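Local coordinates for ActII protein (PDB 2OPT) that probably represses transcription as a TetR-family DNA-binding regulator, and binds the antibiotic actinorhodin and its biosynthetic precursor (S)-DNPA, at residues K175-A179 against T180-N184; S194-S197 against D198-F201. All coordinates share one frame; numbering follows the deposited sequence.

How the contacts relate
Both contacts come late in the chain, within the part matching the TetR C-terminal family, and both are local turns rather than long-range pairings. Contact 1 comes first: it closes the loop that leaves helix 164-175 and turns the chain into helix 183-187. After that helix and helix 189-194, contact 2 makes the next turn and starts the long helix 197-219. The two are in series, so they neither nest nor cross. Their centres lie 24 Å apart and their nearest atoms about 10 Å apart, without touching. Each also reaches the second subunit, contact 1 near the chain's periphery and contact 2 closer to its centre, where it meets helices 75-92 and 128-150.

Contact 1 (K175-A179 against T180-N184)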
ATOM      1  N   LYS A 175      23.448 -10.263   6.930  1.00 54.87           N
ATOM      2  CA  LYS A 175      24.850 -10.362   6.526  1.00 61.81           C
ATOM      3  C   LYS A 175      25.645 -11.469   7.242  1.00 65.39           C
ATOM      4  O   LYS A 175      26.509 -12.099   6.632  1.00 72.15           O
ATOM      5  CB  LYS A 175      25.544  -8.935   6.645  1.00 65.82           C
ATOM      6  CG  LYS A 175      27.106  -9.025   6.868  1.00 75.82           C
ATOM      7  CD  LYS A 175      27.900  -8.283   5.774  1.00 84.62           C
ATOM      8  CE  LYS A 175      29.404  -8.310   6.067  1.00 95.96           C
ATOM      9  NZ  LYS A 175      30.132  -7.224   5.318  1.00105.60           N
ATOM     10  N   SER A 176      25.307 -11.744   8.508  1.00 66.48           N
ATOM     11  CA  SER A 176      25.983 -12.790   9.297  1.00 66.96           C
ATOM     12  C   SER A 176      25.230 -14.135   9.368  1.00 63.47           C
ATOM     13  O   SER A 176      25.504 -14.963  10.235  1.00 64.73           O
ATOM     14  CB  SER A 176      26.325 -12.272  10.700  1.00 72.06           C
ATOM     15  OG  SER A 176      25.191 -12.318  11.561  1.00 74.08           O
ATOM     16  N   LEU A 177      24.275 -14.341   8.456  1.00 59.58           N
ATOM     17  CA  LEU A 177      23.630 -15.650   8.232  1.00 56.39           C
ATOM     18  C   LEU A 177      24.625 -16.612   7.606  1.00 55.65           C
ATOM     19  O   LEU A 177      25.541 -16.161   6.891  1.00 55.71           O
ATOM     20  CB  LEU A 177      22.442 -15.479   7.286  1.00 54.55           C
ATOM     21  CG  LEU A 177      20.960 -15.568   7.725  1.00 56.40           C
ATOM     22  CD1 LEU A 177      20.661 -15.356   9.217  1.00 57.25           C
ATOM     23  CD2 LEU A 177      20.116 -14.669   6.834  1.00 51.66           C
ATOM     24  N   PRO A 178      24.460 -17.939   7.848  1.00 54.95           N
ATOM     25  CA  PRO A 178      25.369 -18.882   7.182  1.00 54.57           C
ATOM     26  C   PRO A 178      25.211 -18.797   5.663  1.00 52.74           C
ATOM     27  O   PRO A 178      24.149 -19.133   5.134  1.00 51.36           O
ATOM     28  CB  PRO A 178      24.928 -20.274   7.715  1.00 56.06           C
ATOM     29  CG  PRO A 178      24.086 -20.034   8.880  1.00 56.04           C
ATOM     30  CD  PRO A 178      23.476 -18.635   8.699  1.00 54.84           C
ATOM     31  N   ALA A 179      26.274 -18.335   4.986  1.00 52.53           N
ATOM     32  CA  ALA A 179      26.310 -18.132   3.541  1.00 51.05           C
ATOM     33  C   ALA A 179      26.014 -19.403   2.750  1.00 50.72           C
ATOM     34  O   ALA A 179      25.599 -19.348   1.614  1.00 48.83           O
ATOM     35  CB  ALA A 179      27.658 -17.561   3.137  1.00 53.91           C
ATOM     36  N   THR A 180      26.244 -20.553   3.378  1.00 52.63           N
ATOM     37  CA  THR A 180      25.941 -21.851   2.781  1.00 53.83           C
ATOM     38  C   THR A 180      24.426 -22.047   2.765  1.00 52.43           C
ATOM     39  O   THR A 180      23.893 -22.647   1.833  1.00 53.11           O
ATOM     40  CB  THR A 180      26.664 -23.039   3.529  1.00 55.77           C
ATOM     41  OG1 THR A 180      26.387 -22.976   4.937  1.00 55.33           O
ATOM     42  CG2 THR A 180      28.178 -22.983   3.308  1.00 58.84           C
ATOM     43  N   SER A 181      23.740 -21.483   3.772  1.00 51.05           N
ATOM     44  CA  SER A 181      22.301 -21.648   3.920  1.00 50.29           C
ATOM     45  C   SER A 181      21.481 -20.556   3.204  1.00 48.06           C
ATOM     46  O   SER A 181      20.413 -20.816   2.637  1.00 47.77           O
ATOM     47  CB  SER A 181      21.939 -21.676   5.413  1.00 51.91           C
ATOM     48  OG  SER A 181      22.238 -22.925   6.024  1.00 55.09           O
ATOM     49  N   PHE A 182      21.987 -19.331   3.239  1.00 45.40           N
ATOM     50  CA  PHE A 182      21.223 -18.179   2.749  1.00 43.12           C
ATOM     51  C   PHE A 182      22.059 -17.310   1.812  1.00 43.20           C
ATOM     52  O   PHE A 182      22.270 -16.112   2.087  1.00 42.71           O
ATOM     53  CB  PHE A 182      20.644 -17.381   3.925  1.00 41.51           C
ATOM     54  CG  PHE A 182      19.667 -18.177   4.762  1.00 43.31           C
ATOM     55  CD1 PHE A 182      18.312 -18.216   4.434  1.00 42.82           C
ATOM     56  CD2 PHE A 182      20.112 -18.901   5.879  1.00 45.01           C
ATOM     57  CE1 PHE A 182      17.390 -18.989   5.209  1.00 42.80           C
ATOM     58  CE2 PHE A 182      19.217 -19.639   6.653  1.00 45.19           C
ATOM     59  CZ  PHE A 182      17.857 -19.691   6.302  1.00 46.19           C
ATOM     60  N   PRO A 183      22.520 -17.899   0.696  1.00 43.38           N
ATOM     61  CA  PRO A 183      23.428 -17.168  -0.187  1.00 44.58           C
ATOM     62  C   PRO A 183      22.874 -15.848  -0.731  1.00 43.22           C
ATOM     63  O   PRO A 183      23.587 -14.829  -0.761  1.00 44.49           O
ATOM     64  CB  PRO A 183      23.679 -18.157  -1.332  1.00 46.51           C
ATOM     65  CG  PRO A 183      22.596 -19.187  -1.224  1.00 46.85           C
ATOM     66  CD  PRO A 183      22.242 -19.258   0.202  1.00 45.26           C
ATOM     67  N   ASN A 184      21.627 -15.873  -1.178  1.00 41.35           N
ATOM     68  CA  ASN A 184      20.983 -14.667  -1.680  1.00 40.85           C
ATOM     69  C   ASN A 184      20.706 -13.641  -0.602  1.00 39.25           C
ATOM     70  O   ASN A 184      20.886 -12.460  -0.838  1.00 40.07           O
ATOM     71  CB  ASN A 184      19.713 -14.995  -2.473  1.00 40.30           C
ATOM     72  CG  ASN A 184      20.012 -15.816  -3.697  1.00 41.52           C
ATOM     73  OD1 ASN A 184      20.419 -15.286  -4.716  1.00 43.14           O
ATOM     74  ND2 ASN A 184      19.832 -17.119  -3.602  1.00 43.35           N
TER
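L177 and F182 meet at a slant, and theirs is the more enclosed part of this turn: L177 is buried and F182 partly exposed, with M111 of the second subunit packed on L177 and E115 of that subunit on F182. CG of L177 lies 3.9 Å from CD2 of F182, while L177 CD2 sits 4.0 Å from F182 CB, so the leucine branch meets CB and the CG-CD2 side of the ring obliquely. F182 presents these atoms because its CG stands opposite the carbonyl carbon and beside the backbone N (chi1 -62°). An alanine in place of L177 would remove CG and both methyls, which would probably leave the ring of F182 less supported and freer to shift.

P178, T180 and S181 form the solvent-facing part. There P178 CB and S181 CB are 4.0 Å apart, and the T180 hydroxyl OG1 comes no nearer to P178 CB than 4.1 Å.

Two backbone bonds hold the turn, both on P178 O. It accepts from S181 N at 2.7 Å, well above its carbonyl plane, and from F182 N at 2.9 Å, almost in line with the C=O bond. One oxygen thus closes both an i+3 and an i+4 turn. P183 N has no hydrogen, so A179 O cannot continue the i+4 bonding to it; this is consistent with F182 as N-cap and P183 as first residue of helix 183-187.

Contact 2 (S194-S197 against D198-F201); sequences SLDS and DRRF
L195 lies over the aliphatic stems of two arginines: its CB rests 3.5 Å from R200 CG, and its CD2 methyl 3.7 Å from R199 CG, the latter pair at a slant. The leucine is buried, and the arginine carbons cover it while their charged ends run on to other partners.

D196 follows as the N-cap of helix 197-219. Its CG is tucked between the backbone N and carbonyl carbon (chi1 63°), which swings the carboxylate round toward the first helical turn. OD2 accepts from R199 N in a weak capping bond of 3.4 Å, and OD1 sits 3.2 Å from R199 CB. The i to i+4 helical hydrogen bonds begin here: R200 N gives to D196 O at 3.0 Å, nearly straight at 171°, and F201 N gives to S197 O at 2.8 Å.

The arginine heads separate. R199 NE forms a salt bridge with E129 of the second subunit. R200 bridges E145 and E148 of its own chain, with a long, weak ion pair to D136 of the second subunit. D198 pairs through OD1 with R87.

The capped start of helix 197-219 therefore sits between helices of its own chain and the dimer partner: S197 and F201 touch R87 of helix 75-92, while the ring of F201 meets that of F141 on helix 128-150, their planes about 20° apart.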
ATOM      1  N   SER A 194      18.985  -1.728   3.072  1.00 68.36           N
ATOM      2  CA  SER A 194      19.443  -0.363   2.863  1.00 70.41           C
ATOM      3  C   SER A 194      18.331   0.442   2.270  1.00 66.53           C
ATOM      4  O   SER A 194      17.824   1.349   2.911  1.00 69.65           O
ATOM      5  CB  SER A 194      20.703  -0.292   1.948  1.00 71.82           C
ATOM      6  OG  SER A 194      21.839  -1.010   2.479  1.00 76.03           O
ATOM      7  N   LEU A 195      17.912   0.047   1.074  1.00 61.28           N
ATOM      8  CA  LEU A 195      17.399   1.002   0.080  1.00 58.40           C
ATOM      9  C   LEU A 195      16.903   2.374   0.595  1.00 59.09           C
ATOM     10  O   LEU A 195      15.886   2.464   1.294  1.00 61.00           O
ATOM     11  CB  LEU A 195      16.431   0.343  -0.926  1.00 55.63           C
ATOM     12  CG  LEU A 195      17.197  -0.292  -2.103  1.00 56.89           C
ATOM     13  CD1 LEU A 195      16.303  -0.613  -3.285  1.00 53.90           C
ATOM     14  CD2 LEU A 195      18.412   0.593  -2.555  1.00 56.18           C
ATOM     15  N   ASP A 196      17.600   3.446   0.227  1.00 58.80           N
ATOM     16  CA  ASP A 196      17.099   4.738   0.615  1.00 58.67           C
ATOM     17  C   ASP A 196      15.793   5.001  -0.090  1.00 53.15           C
ATOM     18  O   ASP A 196      15.553   4.465  -1.174  1.00 49.83           O
ATOM     19  CB  ASP A 196      18.111   5.850   0.398  1.00 63.32           C
ATOM     20  CG  ASP A 196      18.489   6.034  -1.045  1.00 64.44           C
ATOM     21  OD1 ASP A 196      19.161   5.136  -1.597  1.00 68.28           O
ATOM     22  OD2 ASP A 196      18.157   7.097  -1.599  1.00 66.08           O
ATOM     23  N   SER A 197      14.948   5.802   0.548  1.00 52.72           N
ATOM     24  CA  SER A 197      13.638   6.167   0.017  1.00 51.09           C
ATOM     25  C   SER A 197      13.635   6.652  -1.420  1.00 46.90           C
ATOM     26  O   SER A 197      12.767   6.293  -2.193  1.00 47.53           O
ATOM     27  CB  SER A 197      12.988   7.217   0.926  1.00 54.57           C
ATOM     28  OG  SER A 197      12.616   6.570   2.141  1.00 64.24           O
ATOM     29  N   ASP A 198      14.554   7.547  -1.756  1.00 43.11           N
ATOM     30  CA  ASP A 198      14.628   8.117  -3.093  1.00 41.51           C
ATOM     31  C   ASP A 198      14.847   6.996  -4.113  1.00 39.73           C
ATOM     32  O   ASP A 198      14.218   6.944  -5.173  1.00 38.14           O
ATOM     33  CB  ASP A 198      15.792   9.070  -3.159  1.00 43.65           C
ATOM     34  CG  ASP A 198      15.489  10.442  -2.548  1.00 46.12           C
ATOM     35  OD1 ASP A 198      14.358  10.687  -2.091  1.00 45.34           O
ATOM     36  OD2 ASP A 198      16.414  11.296  -2.526  1.00 52.84           O
ATOM     37  N   ARG A 199      15.735   6.085  -3.762  1.00 39.20           N
ATOM     38  CA  ARG A 199      16.116   5.039  -4.650  1.00 37.59           C
ATOM     39  C   ARG A 199      14.935   4.117  -4.834  1.00 36.08           C
ATOM     40  O   ARG A 199      14.606   3.848  -5.962  1.00 35.94           O
ATOM     41  CB  ARG A 199      17.344   4.289  -4.114  1.00 39.36           C
ATOM     42  CG  ARG A 199      17.929   3.211  -5.065  1.00 40.69           C
ATOM     43  CD  ARG A 199      18.216   3.750  -6.478  1.00 44.43           C
ATOM     44  NE  ARG A 199      18.718   2.655  -7.315  1.00 48.91           N
ATOM     45  CZ  ARG A 199      18.616   2.566  -8.643  1.00 48.87           C
ATOM     46  NH1 ARG A 199      18.022   3.520  -9.356  1.00 46.89           N
ATOM     47  NH2 ARG A 199      19.122   1.500  -9.258  1.00 52.01           N
ATOM     48  N   ARG A 200      14.285   3.672  -3.748  1.00 35.23           N
ATOM     49  CA  ARG A 200      13.092   2.791  -3.842  1.00 35.14           C
ATOM     50  C   ARG A 200      12.022   3.494  -4.645  1.00 32.57           C
ATOM     51  O   ARG A 200      11.514   2.979  -5.597  1.00 32.11           O
ATOM     52  CB  ARG A 200      12.466   2.538  -2.467  1.00 36.93           C
ATOM     53  CG  ARG A 200      13.243   1.713  -1.484  1.00 40.90           C
ATOM     54  CD  ARG A 200      12.665   1.882  -0.036  1.00 41.82           C
ATOM     55  NE  ARG A 200      11.287   1.413   0.065  1.00 50.01           N
ATOM     56  CZ  ARG A 200      10.939   0.122   0.103  1.00 52.71           C
ATOM     57  NH1 ARG A 200      11.882  -0.819   0.054  1.00 51.90           N
ATOM     58  NH2 ARG A 200       9.653  -0.232   0.174  1.00 58.61           N
ATOM     59  N   PHE A 201      11.721   4.729  -4.298  1.00 32.75           N
ATOM     60  CA  PHE A 201      10.734   5.471  -5.068  1.00 32.16           C
ATOM     61  C   PHE A 201      11.019   5.500  -6.587  1.00 32.14           C
ATOM     62  O   PHE A 201      10.128   5.270  -7.392  1.00 31.36           O
ATOM     63  CB  PHE A 201      10.593   6.900  -4.568  1.00 33.36           C
ATOM     64  CG  PHE A 201       9.371   7.584  -5.100  1.00 31.19           C
ATOM     65  CD1 PHE A 201       8.128   7.265  -4.624  1.00 34.27           C
ATOM     66  CD2 PHE A 201       9.489   8.531  -6.115  1.00 35.19           C
ATOM     67  CE1 PHE A 201       6.998   7.871  -5.143  1.00 38.19           C
ATOM     68  CE2 PHE A 201       8.362   9.167  -6.642  1.00 37.71           C
ATOM     69  CZ  PHE A 201       7.133   8.853  -6.150  1.00 38.18           C
TER